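Local coordinates for fucolectin-related protein (Streptococcus pneumoniae, PDB 2WMF) that probably hydrolyses glycosidic bonds in fucosylated blood group antigens of the host, as a family 98 glycoside hydrolase, at residues T532-G537 and T564-I569. Sequence-based numbering, arbitrary orientation.
Unlike the reference sequence in segment 532-537: S536 (reference Lys).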
ATOM      1  N   THR A 532       4.840  21.510 -12.966  1.00  9.70           N
ATOM      2  CA  THR A 532       5.205  22.927 -12.816  1.00  9.57           C
ATOM      3  C   THR A 532       4.998  23.282 -11.342  1.00  9.63           C
ATOM      4  O   THR A 532       3.886  23.090 -10.782  1.00  8.75           O
ATOM      5  CB  THR A 532       4.340  23.821 -13.701  1.00  9.75           C
ATOM      6  OG1 THR A 532       4.446  23.385 -15.066  1.00 12.26           O
ATOM      7  CG2 THR A 532       4.770  25.300 -13.547  1.00  9.69           C
ATOM      8  N   LEU A 533       6.062  23.801 -10.729  1.00 11.05           N
ATOM      9  CA  LEU A 533       6.066  24.164  -9.308  1.00 12.00           C
ATOM     10  C   LEU A 533       6.278  25.683  -9.194  1.00 11.15           C
ATOM     11  O   LEU A 533       7.240  26.212  -9.756  1.00 10.27           O
ATOM     12  CB  LEU A 533       7.208  23.424  -8.619  1.00 12.82           C
ATOM     13  CG  LEU A 533       7.433  23.768  -7.156  1.00 14.53           C
ATOM     14  CD1 LEU A 533       6.197  23.459  -6.375  1.00 19.18           C
ATOM     15  CD2 LEU A 533       8.718  23.015  -6.633  1.00 17.02           C
ATOM     16  N   THR A 534       5.368  26.378  -8.512  1.00 10.85           N
ATOM     17  CA  THR A 534       5.426  27.824  -8.392  1.00 12.05           C
ATOM     18  C   THR A 534       5.416  28.220  -6.912  1.00 12.21           C
ATOM     19  O   THR A 534       4.522  27.840  -6.155  1.00 13.51           O
ATOM     20  CB  THR A 534       4.242  28.498  -9.098  1.00 11.23           C
ATOM     21  OG1 THR A 534       4.123  27.994 -10.433  1.00 11.83           O
ATOM     22  CG2 THR A 534       4.444  29.995  -9.191  1.00 13.89           C
ATOM     23  N   LEU A 535       6.459  28.937  -6.495  1.00 12.87           N
ATOM     24  CA  LEU A 535       6.572  29.431  -5.123  1.00 14.41           C
ATOM     25  C   LEU A 535       6.265  30.919  -5.148  1.00 14.34           C
ATOM     26  O   LEU A 535       7.006  31.694  -5.772  1.00 13.74           O
ATOM     27  CB  LEU A 535       7.977  29.221  -4.577  1.00 14.89           C
ATOM     28  CG  LEU A 535       8.531  27.810  -4.544  1.00 16.87           C
ATOM     29  CD1 LEU A 535       9.997  27.814  -4.020  1.00 20.11           C
ATOM     30  CD2 LEU A 535       7.670  26.939  -3.696  1.00 19.51           C
ATOM     31  N   SER A 536       5.169  31.291  -4.512  1.00 15.67           N
ATOM     32  CA  SER A 536       4.715  32.663  -4.473  1.00 17.33           C
ATOM     33  C   SER A 536       5.140  33.252  -3.169  1.00 18.80           C
ATOM     34  O   SER A 536       4.816  32.732  -2.111  1.00 15.32           O
ATOM     35  CB  SER A 536       3.203  32.729  -4.573  1.00 18.22           C
ATOM     36  OG  SER A 536       2.728  34.062  -4.637  1.00 24.31           O
ATOM     37  N   GLY A 537       5.902  34.322  -3.253  1.00 22.11           N
ATOM     38  CA  GLY A 537       6.227  35.116  -2.095  1.00 25.41           C
ATOM     39  C   GLY A 537       7.382  34.455  -1.444  1.00 27.85           C
ATOM     40  O   GLY A 537       7.375  34.283  -0.217  1.00 29.04           O
ATOM     41  N   THR A 564       7.672  40.448  -8.002  1.00 22.10           N
ATOM     42  CA  THR A 564       6.602  39.718  -7.349  1.00 21.33           C
ATOM     43  C   THR A 564       7.158  38.661  -6.392  1.00 19.93           C
ATOM     44  O   THR A 564       6.399  38.078  -5.612  1.00 21.07           O
ATOM     45  CB  THR A 564       5.681  39.019  -8.386  1.00 20.39           C
ATOM     46  OG1 THR A 564       6.442  38.066  -9.134  1.00 16.76           O
ATOM     47  CG2 THR A 564       5.038  40.031  -9.349  1.00 22.54           C
ATOM     48  N   HIS A 565       8.463  38.414  -6.443  1.00 19.04           N
ATOM     49  CA  HIS A 565       9.102  37.367  -5.631  1.00 19.29           C
ATOM     50  C   HIS A 565       8.483  35.992  -5.906  1.00 17.86           C
ATOM     51  O   HIS A 565       8.234  35.183  -4.995  1.00 17.06           O
ATOM     52  CB  HIS A 565       9.094  37.719  -4.131  1.00 21.67           C
ATOM     53  CG  HIS A 565      10.105  38.764  -3.768  1.00 26.46           C
ATOM     54  ND1 HIS A 565      11.304  38.464  -3.138  1.00 30.04           N
ATOM     55  CD2 HIS A 565      10.111  40.101  -3.983  1.00 30.11           C
ATOM     56  CE1 HIS A 565      11.997  39.583  -2.982  1.00 30.40           C
ATOM     57  NE2 HIS A 565      11.291  40.587  -3.478  1.00 31.71           N
ATOM     58  N   VAL A 566       8.282  35.727  -7.191  1.00 15.52           N
ATOM     59  CA  VAL A 566       7.731  34.435  -7.606  1.00 14.90           C
ATOM     60  C   VAL A 566       8.801  33.597  -8.298  1.00 14.24           C
ATOM     61  O   VAL A 566       9.430  34.036  -9.239  1.00 13.65           O
ATOM     62  CB  VAL A 566       6.482  34.582  -8.488  1.00 14.35           C
ATOM     63  CG1 VAL A 566       6.017  33.178  -9.030  1.00 14.09           C
ATOM     64  CG2 VAL A 566       5.370  35.282  -7.720  1.00 15.44           C
ATOM     65  N   TYR A 567       9.021  32.387  -7.791  1.00 14.01           N
ATOM     66  CA  TYR A 567       9.960  31.466  -8.403  1.00 14.30           C
ATOM     67  C   TYR A 567       9.128  30.342  -9.041  1.00 13.52           C
ATOM     68  O   TYR A 567       8.282  29.742  -8.356  1.00 14.77           O
ATOM     69  CB  TYR A 567      10.896  30.924  -7.330  1.00 15.47           C
ATOM     70  CG  TYR A 567      11.820  29.838  -7.822  1.00 16.39           C
ATOM     71  CD1 TYR A 567      12.941  30.131  -8.612  1.00 18.43           C
ATOM     72  CD2 TYR A 567      11.526  28.489  -7.578  1.00 19.17           C
ATOM     73  CE1 TYR A 567      13.787  29.105  -9.073  1.00 18.92           C
ATOM     74  CE2 TYR A 567      12.345  27.465  -8.038  1.00 19.35           C
ATOM     75  CZ  TYR A 567      13.470  27.756  -8.798  1.00 20.50           C
ATOM     76  OH  TYR A 567      14.249  26.669  -9.245  1.00 21.32           O
ATOM     77  N   THR A 568       9.418  30.016 -10.303  1.00 13.07           N
ATOM     78  CA  THR A 568       8.770  28.879 -10.970  1.00 13.07           C
ATOM     79  C   THR A 568       9.853  27.922 -11.478  1.00 12.45           C
ATOM     80  O   THR A 568      10.847  28.343 -12.099  1.00 13.50           O
ATOM     81  CB  THR A 568       7.913  29.308 -12.174  1.00 13.09           C
ATOM     82  OG1 THR A 568       6.971  30.299 -11.776  1.00 14.78           O
ATOM     83  CG2 THR A 568       7.150  28.091 -12.815  1.00 13.68           C
ATOM     84  N   ILE A 569       9.690  26.641 -11.168  1.00 12.58           N
ATOM     85  CA  ILE A 569      10.509  25.607 -11.791  1.00 12.31           C
ATOM     86  C   ILE A 569       9.598  24.665 -12.574  1.00 12.11           C
ATOM     87  O   ILE A 569       8.604  24.143 -12.047  1.00 11.15           O
ATOM     88  CB  ILE A 569      11.453  24.844 -10.795  1.00 13.01           C
ATOM     89  CG1 ILE A 569      12.371  23.917 -11.601  1.00 13.33           C
ATOM     90  CG2 ILE A 569      10.662  24.135  -9.762  1.00 14.67           C
ATOM     91  CD1 ILE A 569      13.539  23.410 -10.852  1.00 13.99           C
TER
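T534 lays its methyl CG2 against two residues of the opposing strand, 3.6 Å from V566 CG1 and 3.6 Å from T568 OG1. That methyl stands anti to the backbone N (OG1 takes chi1 -51°), which lays it along its own strand toward the S536 end, against V566; T568 has the same rotamer, and its CG2 meets T532 CG2 at 3.7 Å. These threonines, V566 and S536 form a partly exposed face. On the buried face, I569 CG2 presses on L533 CB at 3.7 Å, and L535 and Y567 run side by side, L535 CD1 reaching the ring obliquely, 3.9 Å from Y567 CD2. The Y567 hydroxyl is hydrogen-bonded to the E558 carboxylate (OE2), on strand 554-561. Paired N-H...O bonds join L533 with I569 and L535 with Y567, making an antiparallel ladder; L535 N to Y567 O is its shortest rung, 2.7 Å. Past the strand end, G537 N meets H565 O above the carbonyl plane, at a bent 137°, while H565 and V566 face D561 in a G1 bulge. Within the C-terminal beta domain, strands 529-536 and 566-573 are inner neighbours of an antiparallel sheet, between 457-462 and 554-561, with L533 and L535 packing against strand 477-482 of a second sheet.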